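Local coordinates for coenzyme PQQ synthesis protein B (PDB 4Z7R) that may take part in transporting pyrroloquinoline quinone or its precursor to the periplasm, and binds zinc on a metallo-beta-lactamase fold, at residues G248-L253 against R286-A291. Numbering follows the deposited sequence.
Sequences GSIASL and RGWTVA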
loop_
_atom_site.group_PDB
_atom_site.type_symbol
_atom_site.label_atom_id
_atom_site.label_comp_id
_atom_site.label_asym_id
_atom_site.label_seq_id
_atom_site.Cartn_x
_atom_site.Cartn_y
_atom_site.Cartn_z
ATOM N N GLY A 248 22.193 9.128 22.485
ATOM C CA GLY A 248 21.043 8.514 21.843
ATOM C C GLY A 248 19.719 8.958 22.435
ATOM O O GLY A 248 19.689 9.701 23.412
ATOM N N SER A 249 18.624 8.497 21.840
ATOM C CA SER A 249 17.286 8.912 22.253
ATOM C C SER A 249 16.911 8.409 23.648
ATOM O O SER A 249 16.307 9.142 24.431
ATOM C CB SER A 249 16.251 8.436 21.232
ATOM O OG SER A 249 16.266 7.024 21.111
ATOM N N ILE A 250 17.269 7.167 23.959
ATOM C CA ILE A 250 16.953 6.595 25.264
ATOM C C ILE A 250 17.598 7.407 26.389
ATOM O O ILE A 250 16.937 7.773 27.363
ATOM C CB ILE A 250 17.405 5.130 25.365
ATOM C CG1 ILE A 250 16.685 4.278 24.315
ATOM C CG2 ILE A 250 17.145 4.590 26.766
ATOM C CD1 ILE A 250 17.115 2.821 24.301
ATOM N N ALA A 251 18.885 7.701 26.241
ATOM C CA ALA A 251 19.599 8.504 27.224
ATOM C C ALA A 251 19.085 9.941 27.251
ATOM O O ALA A 251 18.926 10.529 28.319
ATOM C CB ALA A 251 21.092 8.483 26.941
ATOM N N SER A 252 18.829 10.504 26.074
ATOM C CA SER A 252 18.409 11.898 25.976
ATOM C C SER A 252 17.037 12.130 26.606
ATOM O O SER A 252 16.758 13.218 27.099
ATOM C CB SER A 252 18.386 12.352 24.513
ATOM O OG SER A 252 19.687 12.322 23.947
ATOM N N LEU A 253 16.190 11.105 26.589
ATOM C CA LEU A 253 14.819 11.234 27.076
ATOM C C LEU A 253 14.631 10.662 28.479
ATOM O O LEU A 253 13.529 10.692 29.024
ATOM C CB LEU A 253 13.858 10.543 26.104
ATOM C CG LEU A 253 13.728 11.186 24.720
ATOM C CD1 LEU A 253 12.976 10.273 23.762
ATOM C CD2 LEU A 253 13.033 12.533 24.827
ATOM N N ARG A 286 15.367 -0.331 29.966
ATOM C CA ARG A 286 15.508 1.113 30.084
ATOM C C ARG A 286 14.159 1.816 29.926
ATOM O O ARG A 286 14.100 3.028 29.718
ATOM C CB ARG A 286 16.525 1.631 29.061
ATOM C CG ARG A 286 17.972 1.341 29.459
ATOM C CD ARG A 286 18.963 1.691 28.361
ATOM N NE ARG A 286 18.968 0.696 27.293
ATOM C CZ ARG A 286 19.513 0.887 26.097
ATOM N NH1 ARG A 286 19.471 -0.075 25.185
ATOM N NH2 ARG A 286 20.102 2.040 25.812
ATOM N N GLY A 287 13.078 1.047 30.028
ATOM C CA GLY A 287 11.743 1.617 30.115
ATOM C C GLY A 287 10.999 1.805 28.806
ATOM O O GLY A 287 9.988 2.508 28.763
ATOM N N TRP A 288 11.480 1.181 27.737
ATOM C CA TRP A 288 10.855 1.362 26.430
ATOM C C TRP A 288 10.121 0.122 25.929
ATOM O O TRP A 288 10.627 -0.994 26.016
ATOM C CB TRP A 288 11.904 1.784 25.404
ATOM C CG TRP A 288 12.311 3.214 25.544
ATOM C CD1 TRP A 288 13.249 3.718 26.395
ATOM C CD2 TRP A 288 11.781 4.333 24.823
ATOM N NE1 TRP A 288 13.342 5.080 26.246
ATOM C CE2 TRP A 288 12.450 5.482 25.286
ATOM C CE3 TRP A 288 10.806 4.472 23.829
ATOM C CZ2 TRP A 288 12.178 6.756 24.790
ATOM C CZ3 TRP A 288 10.539 5.736 23.337
ATOM C CH2 TRP A 288 11.222 6.861 23.817
ATOM N N THR A 289 8.916 0.332 25.410
ATOM C CA THR A 289 8.173 -0.716 24.714
ATOM C C THR A 289 8.482 -0.684 23.218
ATOM O O THR A 289 8.554 0.386 22.613
ATOM C CB THR A 289 6.647 -0.566 24.931
ATOM O OG1 THR A 289 6.329 -0.806 26.307
ATOM C CG2 THR A 289 5.868 -1.546 24.058
ATOM N N VAL A 290 8.677 -1.857 22.625
ATOM C CA VAL A 290 8.834 -1.961 21.181
ATOM C C VAL A 290 7.480 -2.265 20.547
ATOM O O VAL A 290 6.909 -3.330 20.769
ATOM C CB VAL A 290 9.865 -3.046 20.802
ATOM C CG1 VAL A 290 9.859 -3.300 19.303
ATOM C CG2 VAL A 290 11.249 -2.636 21.279
ATOM N N ALA A 291 6.958 -1.316 19.777
ATOM C CA ALA A 291 5.605 -1.436 19.243
ATOM C C ALA A 291 5.485 -2.551 18.215
ATOM O O ALA A 291 6.426 -2.834 17.475
ATOM C CB ALA A 291 5.156 -0.123 18.629
HETATM O O HOH W 1 14.369 7.141 28.001
#
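Ile250 of the short helix 249-252 packs between the indole of Trp288 and the side chain of Arg286 in a mainly apolar contact, where the helix lies against strand 288-290 and the turn that leads to it, an edge strand of one of the two sheets. Both branches of Ile250 touch both partners. Its CG1 lies over the face of the tryptophan's five-membered ring, 4.3 Å from the centroid and 27° off the normal, a CH-pi contact. CG2, set anti to the backbone N by a chi1 of -61°, rests on the aliphatic part of the arginine, 3.8 Å from Arg286 CD, and also comes to 3.9 Å from Trp288 NE1, well out of the ring plane. From the end of the longer branch, CD1 sits over one face of the guanidinium, displaced toward its rim and 3.4 Å from Arg286 NH2. That flat group is held by hydrogen bonds, with NE bound to Ser282 O and NH1 to Asn244 OD1, while the bend at chi3 (-76°) turns the guanidinium so that one face meets Ile250 CD1. Leu253 meets the other end of the indole near the ring plane, its CD1 3.8 Å from Trp288 CZ2. No direct hydrogen bond joins the segments; instead one water donates to Ile250 O at 2.7 Å and accepts from Trp288 NE1 at 2.9 Å, satisfying the indole N-H. The tryptophan also stacks with Phe263 of the adjacent strand 260-264, which Ile250 touches too, and contacts Leu213 and Phe215 of strand 212-216. Gly287, with positive phi, occupies the C' position of a Schellman motif that ends helix 278-285 and turns the chain into the strand. The arrangement is a helix-on-sheet packing at the edge of a sheet, in keeping with the alpha-beta/beta-alpha sandwich of the metallo-beta-lactamase fold.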